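Local atomic coordinates of fiber (Murine adenovirus 2, PDB entry 5NBH), a protein that forms the trimeric fibre of the virion and probably attaches the virus to host cells, its distal head domain binding N-acetylglucosamine. Residues 80-85 and 109-114; 141-146 and 162-167; 184-189 and 222-227; 209-214 and 228-233. All coordinates share one frame; numbering follows the deposited sequence. Where two conformers were deposited one is given.

Interaction 1: residues 80-85 and 109-114; sequences SPVFVY and QMVRFG
Phe83 and Arg112 face each other as a hydrogen-bonded pair of an antiparallel beta hairpin, strands 83-96 and 103-113, within the fibre head. Their two backbone bonds differ: Arg112 N reaches Phe83 O at 2.8 Å, whereas Phe83 N meets Arg112 O at 3.1 Å. Two residues further along, Tyr85 and Met110 repeat the pattern, with Met110 N on Tyr85 O at 2.7 Å and Tyr85 N on Met110 O at 2.9 Å. Between these pairs Val84 and Val111 form a non-hydrogen-bonded pair; their branched side chains lie side by side, a shape that suits an extended strand and fills the face shared with Val82. The latter continues this apolar face to the threefold contact, where it packs on Val82 of the third subunit. On the other face, the sulfur of Met110 lies at the edge of the Tyr85 ring, near its plane. Tyr85 OH is satisfied by Cys146 N.

Beyond the last pair, a water donates to both Pro81 O and Gly114 O, bridging the two segments. Gly114 has a positive phi (57°), which a residue without a CB adopts most easily. Arg112 NH1 bonds to Phe167 O and Ile234 O, and NH2 gives Gly114 O a weak bond. A bend at chi2 (71°) folds the arginine back so that NE, with Gly114 O in the guanidinium plane, donates to that oxygen at 2.7 Å.

Interaction 2: residues 141-146 and 162-167; sequences GTLGSC and DVTPTF
An inverse gamma turn centred on Pro165 is the loop element that meets residues 141-146, and it presents its proline ring to the backbone of Leu143 and Gly144. Leu143 O is the focus, with Pro165 CD 3.4 Å from it. Thr166 N is also near this oxygen, but the angle is poor and no hydrogen bond joins the two segments; the amide turns instead to Thr164 O, within its own segment, in a weak bond that closes the turn. Proline suits the centre of such a turn because its ring already restricts phi.

Thr164 has two conformers. In the one described here CG2 stands opposite the backbone N across the CA-CB bond, which brings this methyl to 3.3 Å from Leu143 O and lets it cross the Leu143 side chain; these contacts may not hold in the other conformer. Both segments belong to the long loops on either side of the short strand 152-153, in the head domain. Pro165 packs in addition on Tyr85 and Val153, which places this loop pair against the five-stranded sheet.

Gly144 follows with positive phi, and its CA directs a C-H toward Pro165 O at 3.6 Å, nearly straight at 167°. Glycine is fitting here, since a CB would collide with that same carbonyl oxygen. Beyond it, Ser145 OG lies beside the proline ring, 4.0 Å from Pro165 CD, and on the far flank the methyl CG2 of Thr166 comes within 3.4 Å of Thr142 O.

Interaction 3: residues 184-189 and 222-227; sequences IVCSEN and PIFQMS
Ile184 sets its terminal methyl over one face of the Phe224 ring, a CH-pi contact in which CD1 stands 3.8 Å from the ring centroid and 19° off the normal, displaced toward the rim beside CG. Torsions serve this meeting: CG1 of Ile184 (chi1 53°) and CG of Phe224 (chi1 61°) each sit between the backbone N and the carbonyl carbon. Isoleucine suits the place because its second branch works too, CG2 packing on Met226 CB at 3.7 Å. Cys186 SG approaches the same ring obliquely at its CD1. Pro222 packs on Gln133, a residue seen to bind N-acetylglucosamine, though no sugar is bound to this chain.

These side chains fill the gap where strand 179-188 of the four-stranded sheet runs antiparallel to strand 223-231 of the five-stranded sheet. Direct backbone bonding is sparse. Ser187 N gives a weak bond to Ile223 O at 3.3 Å, and Cys186 CA sends a C-H to the same oxygen.

Between Val185 and Gln225 the backbones are too far apart to bond directly, and solvent bridges them; two water sites modelled there are too close together to be filled at once, so individual bonds are doubtful. At the polar edge the Glu188 and Ile223 side chains cross, CG lying 4.1 Å from CD1, and the Glu188 carboxylate salt-bridges Lys221. Gln225 NE2 donates to Asp122 and to Met229 O of the second subunit.

Interaction 4: residues 209-214 and 228-233; sequences FYITLK and FMYESQ
Tyr230 OH is the polar atom of this contact: it hydrogen-bonds to Ile168 O, and across the gap it rests at the edge of the Phe209 ring, near that ring's plane, 4.0 Å from both CE2 and CZ. The two side chains approach from opposite directions, each reaching out from its own strand. Phe209 CG lies opposite the backbone N (chi1 166°), whereas the Tyr230 ring stands between its own backbone N and carbonyl carbon (chi1 70°), which carries the hydroxyl across to the far strand. Tyrosine suits the spot because the long ring spans apolar ground while its hydroxyl still finds a carbonyl in the buried interior. Ile211 CD1 lies beside the same hydroxyl, 4.5 Å from OH.

No backbone bond joins the segments: the axes of 209-214 and 228-231 come no closer than 12.3 Å, at 157°. This is the spacing of two sheets packed face to face, as in a beta sandwich: strand 208-217 belongs to the four-stranded sheet and strand 223-231 to the five-stranded one, and alternate residues of each send side chains into the space between.

Phe228 is the second large filler. Ile211 CG2 meets its ring at the edge, near the plane, 4.3 Å from CZ, and Leu213 CD2 approaches obliquely, 4.3 Å from CE1. The branched Ile211 and Leu213 each offer a methyl to the Phe228 ring while staying compact enough for the interior between the sheets. Phe228 also stacks on Tyr200 and meets Phe119, whereas Phe209 meets Phe139 and Tyr204.

From the N terminus, interaction 1 comes first, closing the hairpin of strands 83-96 and 103-113. Interaction 2 follows in series, joining the loops before and after strand 152-153; the two touch through Tyr85 and Cys146 and through Arg112 and Phe167. Interactions 3 and 4 cross: residues 209-214 fall between the two segments of interaction 3, and 222-227 runs directly into 228-233. Both use strand 223-231, which borders the four-stranded sheet at strand 179-188 and then faces it at strand 208-217. Met110 of interaction 1 reaches Tyr230 and Ile211 of interaction 4, while Ser232 lies near Phe167, bringing hairpin, loops and facing sheets together.

Interaction 1: residues 80-85 and 109-114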
loop_
_atom_site.group_PDB
_atom_site.type_symbol
_atom_site.label_atom_id
_atom_site.label_comp_id
_atom_site.label_asym_id
_atom_site.label_seq_id
_atom_site.Cartn_x
_atom_site.Cartn_y
_atom_site.Cartn_z
ATOM N N SER A 80 8.590 3.753 10.649
ATOM C CA SER A 80 8.154 3.485 9.255
ATOM C C SER A 80 7.022 4.435 8.861
ATOM O O SER A 80 5.866 3.997 8.764
ATOM C CB SER A 80 7.690 2.023 9.144
ATOM O OG SER A 80 8.681 1.125 9.640
ATOM N N PRO A 81 7.329 5.743 8.710
ATOM C CA PRO A 81 6.287 6.707 8.345
ATOM C C PRO A 81 5.823 6.516 6.917
ATOM O O PRO A 81 6.607 6.059 6.091
ATOM C CB PRO A 81 6.994 8.034 8.451
ATOM C CG PRO A 81 8.448 7.707 8.190
ATOM C CD PRO A 81 8.647 6.396 8.853
ATOM N N VAL A 82 4.579 6.866 6.649
ATOM C CA VAL A 82 4.051 6.905 5.282
ATOM C C VAL A 82 4.289 8.301 4.742
ATOM O O VAL A 82 3.949 9.317 5.404
ATOM C CB VAL A 82 2.567 6.541 5.234
ATOM C CG1 VAL A 82 2.045 6.695 3.816
ATOM C CG2 VAL A 82 2.358 5.131 5.759
ATOM N N PHE A 83 4.896 8.363 3.541
ATOM C CA PHE A 83 5.035 9.621 2.793
ATOM C C PHE A 83 4.493 9.427 1.397
ATOM O O PHE A 83 4.631 8.344 0.850
ATOM C CB PHE A 83 6.490 10.035 2.692
ATOM C CG PHE A 83 7.027 10.637 3.959
ATOM C CD1 PHE A 83 6.602 11.882 4.357
ATOM C CD2 PHE A 83 7.904 9.941 4.763
ATOM C CE1 PHE A 83 7.070 12.467 5.539
ATOM C CE2 PHE A 83 8.400 10.530 5.946
ATOM C CZ PHE A 83 7.975 11.781 6.320
ATOM N N VAL A 84 3.835 10.434 0.865
ATOM C CA VAL A 84 3.317 10.365 -0.504
ATOM C C VAL A 84 3.792 11.550 -1.312
ATOM O O VAL A 84 3.574 12.700 -0.930
ATOM C CB VAL A 84 1.765 10.314 -0.550
ATOM C CG1 VAL A 84 1.285 10.071 -1.991
ATOM C CG2 VAL A 84 1.213 9.245 0.382
ATOM N N TYR A 85 4.399 11.281 -2.484
ATOM C CA TYR A 85 4.701 12.310 -3.446
ATOM C C TYR A 85 3.713 12.130 -4.596
ATOM O O TYR A 85 3.609 11.049 -5.172
ATOM C CB TYR A 85 6.139 12.165 -3.913
ATOM C CG TYR A 85 6.720 13.346 -4.671
ATOM C CD1 TYR A 85 6.578 14.664 -4.200
ATOM C CD2 TYR A 85 7.446 13.156 -5.871
ATOM C CE1 TYR A 85 7.104 15.741 -4.880
ATOM C CE2 TYR A 85 8.017 14.231 -6.521
ATOM C CZ TYR A 85 7.832 15.523 -6.044
ATOM O OH TYR A 85 8.357 16.621 -6.672
ATOM N N GLN A 109 0.730 8.921 -7.930
ATOM C CA GLN A 109 1.061 8.836 -6.500
ATOM C C GLN A 109 2.259 7.923 -6.275
ATOM O O GLN A 109 2.359 6.839 -6.863
ATOM C CB GLN A 109 -0.111 8.337 -5.689
ATOM C CG GLN A 109 -1.377 9.135 -5.864
ATOM C CD GLN A 109 -2.192 8.675 -7.034
ATOM O OE1 GLN A 109 -2.344 7.472 -7.266
ATOM N NE2 GLN A 109 -2.723 9.620 -7.772
ATOM N N MET A 110 3.189 8.353 -5.432
ATOM C CA MET A 110 4.347 7.577 -5.096
ATOM C C MET A 110 4.337 7.441 -3.574
ATOM O O MET A 110 4.593 8.407 -2.894
ATOM C CB MET A 110 5.586 8.275 -5.610
ATOM C CG MET A 110 5.437 8.640 -7.075
ATOM S SD MET A 110 6.872 9.441 -7.779
ATOM C CE MET A 110 8.037 8.125 -7.754
ATOM N N VAL A 111 4.006 6.254 -3.101
ATOM C CA VAL A 111 3.765 5.985 -1.667
ATOM C C VAL A 111 4.914 5.241 -1.057
ATOM O O VAL A 111 5.207 4.096 -1.434
ATOM C CB VAL A 111 2.441 5.213 -1.421
ATOM C CG1 VAL A 111 2.164 5.115 0.086
ATOM C CG2 VAL A 111 1.272 5.881 -2.124
ATOM N N ARG A 112 5.538 5.857 -0.052
ATOM C CA ARG A 112 6.703 5.308 0.591
ATOM C C ARG A 112 6.306 4.745 1.958
ATOM O O ARG A 112 5.682 5.443 2.757
ATOM C CB ARG A 112 7.755 6.437 0.715
ATOM C CG ARG A 112 8.969 6.159 1.564
ATOM C CD ARG A 112 9.924 5.178 0.949
ATOM N NE ARG A 112 10.936 4.850 1.947
ATOM C CZ ARG A 112 12.198 5.275 1.991
ATOM N NH1 ARG A 112 12.737 6.017 1.024
ATOM N NH2 ARG A 112 12.945 4.904 3.019
ATOM N N PHE A 113 6.657 3.496 2.203
ATOM C CA PHE A 113 6.542 2.896 3.549
ATOM C C PHE A 113 7.639 1.876 3.712
ATOM O O PHE A 113 7.959 1.120 2.779
ATOM C CB PHE A 113 5.182 2.237 3.756
ATOM C CG PHE A 113 4.640 1.573 2.530
ATOM C CD1 PHE A 113 5.131 0.373 2.098
ATOM C CD2 PHE A 113 3.601 2.149 1.826
ATOM C CE1 PHE A 113 4.629 -0.232 0.959
ATOM C CE2 PHE A 113 3.097 1.557 0.681
ATOM C CZ PHE A 113 3.620 0.363 0.249
ATOM N N GLY A 114 8.239 1.844 4.883
ATOM C CA GLY A 114 9.504 1.182 5.038
ATOM C C GLY A 114 10.435 1.843 4.029
ATOM O O GLY A 114 10.440 3.087 3.890
HETATM O O HOH W 1 8.779 4.466 6.060
#

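Interaction 2: residues 141-146 and 162-167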
loop_
_atom_site.group_PDB
_atom_site.type_symbol
_atom_site.label_atom_id
_atom_site.label_comp_id
_atom_site.label_asym_id
_atom_site.label_seq_id
_atom_site.Cartn_x
_atom_site.Cartn_y
_atom_site.Cartn_z
ATOM N N GLY A 141 17.978 14.125 -9.493
ATOM C CA GLY A 141 18.655 12.943 -9.006
ATOM C C GLY A 141 19.167 13.002 -7.577
ATOM O O GLY A 141 19.525 11.965 -7.038
ATOM N N THR A 142 19.208 14.205 -7.008
ATOM C CA THR A 142 19.667 14.443 -5.623
ATOM C C THR A 142 18.516 14.826 -4.679
ATOM O O THR A 142 18.491 14.360 -3.531
ATOM C CB THR A 142 20.728 15.564 -5.613
ATOM O OG1 THR A 142 21.803 15.189 -6.485
ATOM C CG2 THR A 142 21.285 15.752 -4.237
ATOM N N LEU A 143 17.614 15.690 -5.146
ATOM C CA LEU A 143 16.468 16.166 -4.386
ATOM C C LEU A 143 15.161 15.361 -4.574
ATOM O O LEU A 143 14.233 15.481 -3.744
ATOM C CB LEU A 143 16.182 17.624 -4.748
ATOM C CG LEU A 143 17.343 18.614 -4.575
ATOM C CD1 LEU A 143 16.904 19.969 -5.080
ATOM C CD2 LEU A 143 17.808 18.699 -3.121
ATOM N N GLY A 144 15.038 14.615 -5.677
ATOM C CA GLY A 144 13.809 13.871 -5.963
ATOM C C GLY A 144 12.680 14.689 -6.590
ATOM O O GLY A 144 11.677 14.109 -7.050
ATOM N N SER A 145 12.801 16.020 -6.617
ATOM C CA SER A 145 11.754 16.877 -7.135
ATOM C C SER A 145 11.405 16.584 -8.600
ATOM O O SER A 145 12.292 16.525 -9.428
ATOM C CB SER A 145 12.175 18.354 -7.061
ATOM O OG SER A 145 12.367 18.724 -5.711
ATOM N N CYS A 146 10.122 16.513 -8.905
ATOM C CA CYS A 146 9.689 16.234 -10.291
ATOM C C CYS A 146 9.973 17.437 -11.196
ATOM O O CYS A 146 9.631 18.587 -10.856
ATOM C CB CYS A 146 8.230 15.850 -10.336
ATOM S SG CYS A 146 7.694 15.248 -11.953
ATOM N N ASP A 162 6.407 20.289 3.893
ATOM C CA ASP A 162 7.664 20.884 3.446
ATOM C C ASP A 162 8.740 19.819 3.655
ATOM O O ASP A 162 9.427 19.795 4.669
ATOM C CB ASP A 162 7.949 22.176 4.235
ATOM C CG ASP A 162 9.136 22.952 3.686
ATOM O OD1 ASP A 162 9.087 23.364 2.500
ATOM O OD2 ASP A 162 10.105 23.171 4.452
ATOM N N VAL A 163 8.829 18.896 2.688
ATOM C CA VAL A 163 9.688 17.716 2.768
ATOM C C VAL A 163 10.311 17.576 1.391
ATOM O O VAL A 163 9.603 17.619 0.392
ATOM C CB VAL A 163 8.882 16.437 3.061
ATOM C CG1 VAL A 163 9.781 15.209 3.085
ATOM C CG2 VAL A 163 8.134 16.571 4.371
ATOM N N THR A 164 11.634 17.471 1.330
ATOM C CA THR A 164 12.313 17.266 0.058
ATOM C C THR A 164 12.018 15.810 -0.316
ATOM O O THR A 164 12.208 14.915 0.493
ATOM C CB THR A 164 13.824 17.554 0.179
ATOM O OG1 THR A 164 13.999 18.871 0.722
ATOM C CG2 THR A 164 14.523 17.484 -1.192
ATOM N N PRO A 165 11.531 15.569 -1.535
ATOM C CA PRO A 165 11.105 14.189 -1.824
ATOM C C PRO A 165 12.218 13.213 -2.195
ATOM O O PRO A 165 12.083 12.437 -3.155
ATOM C CB PRO A 165 10.085 14.377 -2.945
ATOM C CG PRO A 165 10.560 15.598 -3.647
ATOM C CD PRO A 165 11.181 16.494 -2.628
ATOM N N THR A 166 13.278 13.154 -1.407
ATOM C CA THR A 166 14.349 12.192 -1.676
ATOM C C THR A 166 13.902 10.745 -1.454
ATOM O O THR A 166 14.543 9.828 -1.914
ATOM C CB THR A 166 15.584 12.474 -0.830
ATOM O OG1 THR A 166 15.235 12.354 0.562
ATOM C CG2 THR A 166 16.149 13.880 -1.127
ATOM N N PHE A 167 12.789 10.544 -0.738
ATOM C CA PHE A 167 12.347 9.215 -0.384
ATOM C C PHE A 167 11.852 8.372 -1.598
ATOM O O PHE A 167 11.622 7.189 -1.436
ATOM C CB PHE A 167 11.258 9.286 0.723
ATOM C CG PHE A 167 10.034 10.069 0.349
ATOM C CD1 PHE A 167 9.043 9.516 -0.454
ATOM C CD2 PHE A 167 9.858 11.362 0.788
ATOM C CE1 PHE A 167 7.912 10.231 -0.773
ATOM C CE2 PHE A 167 8.737 12.101 0.443
ATOM C CZ PHE A 167 7.753 11.527 -0.321
#

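Interaction 3: residues 184-189 and 222-227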
loop_
_atom_site.group_PDB
_atom_site.type_symbol
_atom_site.label_atom_id
_atom_site.label_comp_id
_atom_site.label_asym_id
_atom_site.label_seq_id
_atom_site.Cartn_x
_atom_site.Cartn_y
_atom_site.Cartn_z
ATOM N N ILE A 184 -2.427 -4.222 -18.331
ATOM C CA ILE A 184 -3.282 -3.049 -18.216
ATOM C C ILE A 184 -4.473 -3.264 -19.117
ATOM O O ILE A 184 -4.413 -4.067 -20.046
ATOM C CB ILE A 184 -2.609 -1.706 -18.589
ATOM C CG1 ILE A 184 -1.950 -1.738 -19.983
ATOM C CG2 ILE A 184 -1.561 -1.349 -17.570
ATOM C CD1 ILE A 184 -1.735 -0.376 -20.601
ATOM N N VAL A 185 -5.535 -2.570 -18.792
ATOM C CA VAL A 185 -6.717 -2.545 -19.614
ATOM C C VAL A 185 -6.966 -1.111 -20.043
ATOM O O VAL A 185 -7.113 -0.226 -19.200
ATOM C CB VAL A 185 -7.946 -3.126 -18.894
ATOM C CG1 VAL A 185 -9.172 -2.990 -19.804
ATOM C CG2 VAL A 185 -7.738 -4.601 -18.567
ATOM N N CYS A 186 -7.049 -0.899 -21.358
ATOM C CA CYS A 186 -7.420 0.373 -21.923
ATOM C C CYS A 186 -8.947 0.416 -22.045
ATOM O O CYS A 186 -9.550 -0.579 -22.409
ATOM C CB CYS A 186 -6.774 0.594 -23.290
ATOM S SG CYS A 186 -4.993 0.908 -23.166
ATOM N N SER A 187 -9.529 1.557 -21.742
ATOM C CA SER A 187 -10.979 1.767 -21.832
ATOM C C SER A 187 -11.291 3.187 -22.210
ATOM O O SER A 187 -10.395 4.016 -22.287
ATOM C CB SER A 187 -11.631 1.434 -20.482
ATOM O OG SER A 187 -11.305 2.369 -19.449
ATOM N N GLU A 188 -12.563 3.502 -22.443
ATOM C CA GLU A 188 -12.910 4.884 -22.693
ATOM C C GLU A 188 -14.367 5.053 -22.369
ATOM O O GLU A 188 -15.176 4.263 -22.826
ATOM C CB GLU A 188 -12.630 5.285 -24.141
ATOM C CG GLU A 188 -12.775 6.780 -24.370
ATOM C CD GLU A 188 -12.498 7.232 -25.792
ATOM O OE1 GLU A 188 -12.119 6.429 -26.679
ATOM O OE2 GLU A 188 -12.676 8.437 -26.015
ATOM N N ASN A 189 -14.651 6.028 -21.515
ATOM C CA ASN A 189 -16.017 6.336 -21.067
ATOM C C ASN A 189 -16.720 5.100 -20.515
ATOM O O ASN A 189 -17.885 4.855 -20.860
ATOM C CB ASN A 189 -16.854 6.914 -22.215
ATOM C CG ASN A 189 -16.337 8.238 -22.716
ATOM O OD1 ASN A 189 -15.840 9.063 -21.945
ATOM N ND2 ASN A 189 -16.473 8.464 -24.024
ATOM N N PRO A 222 -4.643 5.616 -25.187
ATOM C CA PRO A 222 -3.991 5.035 -24.010
ATOM C C PRO A 222 -4.597 5.631 -22.737
ATOM O O PRO A 222 -4.259 6.725 -22.329
ATOM C CB PRO A 222 -2.503 5.358 -24.221
ATOM C CG PRO A 222 -2.505 6.566 -25.109
ATOM C CD PRO A 222 -3.759 6.523 -25.942
ATOM N N ILE A 223 -5.569 4.920 -22.187
ATOM C CA ILE A 223 -6.295 5.348 -21.014
ATOM C C ILE A 223 -6.317 4.146 -20.083
ATOM O O ILE A 223 -7.018 3.190 -20.348
ATOM C CB ILE A 223 -7.739 5.765 -21.349
ATOM C CG1 ILE A 223 -7.722 6.932 -22.319
ATOM C CG2 ILE A 223 -8.491 6.124 -20.071
ATOM C CD1 ILE A 223 -9.103 7.443 -22.709
ATOM N N PHE A 224 -5.501 4.196 -19.035
ATOM C CA PHE A 224 -5.258 3.060 -18.156
ATOM C C PHE A 224 -4.717 3.488 -16.799
ATOM O O PHE A 224 -4.242 4.605 -16.693
ATOM C CB PHE A 224 -4.257 2.101 -18.799
ATOM C CG PHE A 224 -2.913 2.700 -19.061
ATOM C CD1 PHE A 224 -2.651 3.375 -20.253
ATOM C CD2 PHE A 224 -1.891 2.572 -18.145
ATOM C CE1 PHE A 224 -1.391 3.908 -20.511
ATOM C CE2 PHE A 224 -0.639 3.108 -18.397
ATOM C CZ PHE A 224 -0.391 3.788 -19.572
ATOM N N GLN A 225 -4.793 2.592 -15.799
ATOM C CA GLN A 225 -4.144 2.749 -14.484
ATOM C C GLN A 225 -3.167 1.581 -14.333
ATOM O O GLN A 225 -3.431 0.460 -14.790
ATOM C CB GLN A 225 -5.148 2.750 -13.273
ATOM C CG GLN A 225 -4.496 2.965 -11.875
ATOM C CD GLN A 225 -5.448 3.037 -10.644
ATOM O OE1 GLN A 225 -5.506 2.096 -9.846
ATOM N NE2 GLN A 225 -6.068 4.186 -10.427
ATOM N N MET A 226 -2.009 1.849 -13.759
ATOM C CA MET A 226 -1.113 0.767 -13.358
ATOM C C MET A 226 -0.230 1.143 -12.199
ATOM O O MET A 226 -0.023 2.296 -11.914
ATOM C CB MET A 226 -0.282 0.197 -14.505
ATOM C CG MET A 226 0.693 1.091 -15.234
ATOM S SD MET A 226 2.075 0.005 -15.671
ATOM C CE MET A 226 2.598 -0.203 -13.973
ATOM N N SER A 227 0.213 0.119 -11.497
ATOM C CA SER A 227 1.016 0.324 -10.312
ATOM C C SER A 227 2.075 -0.720 -10.304
ATOM O O SER A 227 1.895 -1.800 -10.879
ATOM C CB SER A 227 0.143 0.314 -9.031
ATOM O OG SER A 227 -0.231 -0.972 -8.678
HETATM O O HOH W 2 -5.432 -1.206 -16.230
HETATM O O HOH W 3 -5.977 0.055 -16.800
#

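Interaction 4: residues 209-214 and 228-233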
loop_
_atom_site.group_PDB
_atom_site.type_symbol
_atom_site.label_atom_id
_atom_site.label_comp_id
_atom_site.label_asym_id
_atom_site.label_seq_id
_atom_site.Cartn_x
_atom_site.Cartn_y
_atom_site.Cartn_z
ATOM N N PHE A 209 16.842 11.149 -12.209
ATOM C CA PHE A 209 16.121 9.867 -12.072
ATOM C C PHE A 209 14.952 9.889 -13.036
ATOM O O PHE A 209 14.225 10.847 -13.059
ATOM C CB PHE A 209 15.619 9.748 -10.609
ATOM C CG PHE A 209 14.595 8.665 -10.381
ATOM C CD1 PHE A 209 14.795 7.390 -10.857
ATOM C CD2 PHE A 209 13.465 8.912 -9.600
ATOM C CE1 PHE A 209 13.879 6.391 -10.629
ATOM C CE2 PHE A 209 12.541 7.913 -9.342
ATOM C CZ PHE A 209 12.743 6.658 -9.855
ATOM N N TYR A 210 14.835 8.846 -13.858
ATOM C CA TYR A 210 13.792 8.669 -14.829
ATOM C C TYR A 210 12.943 7.434 -14.530
ATOM O O TYR A 210 13.456 6.344 -14.274
ATOM C CB TYR A 210 14.372 8.486 -16.227
ATOM C CG TYR A 210 15.059 9.702 -16.807
ATOM C CD1 TYR A 210 16.289 10.150 -16.289
ATOM C CD2 TYR A 210 14.521 10.360 -17.884
ATOM C CE1 TYR A 210 16.915 11.264 -16.804
ATOM C CE2 TYR A 210 15.161 11.481 -18.443
ATOM C CZ TYR A 210 16.361 11.924 -17.895
ATOM O OH TYR A 210 17.005 13.009 -18.456
ATOM N N ILE A 211 11.628 7.632 -14.572
ATOM C CA ILE A 211 10.658 6.550 -14.679
ATOM C C ILE A 211 10.119 6.653 -16.086
ATOM O O ILE A 211 9.480 7.666 -16.467
ATOM C CB ILE A 211 9.508 6.641 -13.640
ATOM C CG1 ILE A 211 10.083 6.574 -12.249
ATOM C CG2 ILE A 211 8.446 5.573 -13.888
ATOM C CD1 ILE A 211 9.068 6.624 -11.121
ATOM N N THR A 212 10.341 5.595 -16.857
ATOM C CA THR A 212 9.902 5.576 -18.264
ATOM C C THR A 212 8.879 4.476 -18.416
ATOM O O THR A 212 9.160 3.329 -18.065
ATOM C CB THR A 212 11.099 5.363 -19.203
ATOM O OG1 THR A 212 12.124 6.329 -18.887
ATOM C CG2 THR A 212 10.703 5.526 -20.640
ATOM N N LEU A 213 7.682 4.857 -18.859
ATOM C CA LEU A 213 6.598 3.926 -19.112
ATOM C C LEU A 213 6.332 3.760 -20.587
ATOM O O LEU A 213 6.323 4.739 -21.317
ATOM C CB LEU A 213 5.318 4.401 -18.425
ATOM C CG LEU A 213 5.483 4.841 -16.956
ATOM C CD1 LEU A 213 4.180 5.442 -16.483
ATOM C CD2 LEU A 213 5.869 3.683 -16.054
ATOM N N LYS A 214 6.107 2.534 -21.045
ATOM C CA LYS A 214 5.751 2.341 -22.453
ATOM C C LYS A 214 4.495 1.492 -22.580
ATOM O O LYS A 214 4.507 0.295 -22.282
ATOM C CB LYS A 214 6.908 1.748 -23.242
ATOM C CG LYS A 214 8.145 2.599 -23.283
ATOM C CD LYS A 214 9.296 1.929 -24.049
ATOM C CE LYS A 214 10.533 2.790 -23.913
ATOM N NZ LYS A 214 11.694 2.379 -24.764
ATOM N N PHE A 228 3.178 -0.406 -9.660
ATOM C CA PHE A 228 4.247 -1.369 -9.404
ATOM C C PHE A 228 5.000 -0.930 -8.157
ATOM O O PHE A 228 4.861 0.213 -7.730
ATOM C CB PHE A 228 5.193 -1.505 -10.628
ATOM C CG PHE A 228 5.956 -0.252 -10.963
ATOM C CD1 PHE A 228 5.436 0.686 -11.840
ATOM C CD2 PHE A 228 7.221 -0.027 -10.439
ATOM C CE1 PHE A 228 6.137 1.835 -12.176
ATOM C CE2 PHE A 228 7.916 1.134 -10.759
ATOM C CZ PHE A 228 7.370 2.066 -11.603
ATOM N N MET A 229 5.807 -1.816 -7.588
ATOM C CA MET A 229 6.624 -1.484 -6.436
ATOM C C MET A 229 8.124 -1.522 -6.756
ATOM O O MET A 229 8.574 -2.312 -7.555
ATOM C CB MET A 229 6.292 -2.436 -5.295
ATOM C CG MET A 229 4.893 -2.154 -4.766
ATOM S SD MET A 229 4.251 -3.150 -3.411
ATOM C CE MET A 229 5.721 -3.620 -2.596
ATOM N N TYR A 230 8.859 -0.659 -6.088
ATOM C CA TYR A 230 10.293 -0.682 -6.096
ATOM C C TYR A 230 10.841 -0.303 -4.725
ATOM O O TYR A 230 10.083 -0.067 -3.773
ATOM C CB TYR A 230 10.802 0.213 -7.258
ATOM C CG TYR A 230 10.629 1.709 -7.129
ATOM C CD1 TYR A 230 9.484 2.358 -7.619
ATOM C CD2 TYR A 230 11.625 2.494 -6.536
ATOM C CE1 TYR A 230 9.343 3.739 -7.535
ATOM C CE2 TYR A 230 11.491 3.870 -6.450
ATOM C CZ TYR A 230 10.353 4.485 -6.934
ATOM O OH TYR A 230 10.196 5.850 -6.882
ATOM N N GLU A 231 12.165 -0.275 -4.613
ATOM C CA GLU A 231 12.833 0.028 -3.368
ATOM C C GLU A 231 13.587 1.354 -3.453
ATOM O O GLU A 231 14.209 1.662 -4.511
ATOM C CB GLU A 231 13.792 -1.117 -3.044
ATOM C CG GLU A 231 14.229 -1.127 -1.604
ATOM C CD GLU A 231 14.657 -2.494 -1.139
ATOM O OE1 GLU A 231 14.901 -3.387 -2.001
ATOM O OE2 GLU A 231 14.763 -2.648 0.093
ATOM N N SER A 232 13.543 2.123 -2.366
ATOM C CA SER A 232 14.384 3.305 -2.255
ATOM C C SER A 232 15.600 3.007 -1.399
ATOM O O SER A 232 15.509 2.313 -0.379
ATOM C CB SER A 232 13.633 4.519 -1.743
ATOM O OG SER A 232 14.498 5.640 -1.518
ATOM N N GLN A 233 16.731 3.553 -1.846
ATOM C CA GLN A 233 18.004 3.481 -1.133
ATOM C C GLN A 233 18.079 4.489 0.028
ATOM O O GLN A 233 18.980 4.388 0.883
ATOM C CB GLN A 233 19.167 3.753 -2.122
ATOM C CG GLN A 233 19.149 5.134 -2.802
ATOM C CD GLN A 233 20.434 5.466 -3.547
ATOM O OE1 GLN A 233 21.410 4.721 -3.476
ATOM N NE2 GLN A 233 20.433 6.584 -4.285
#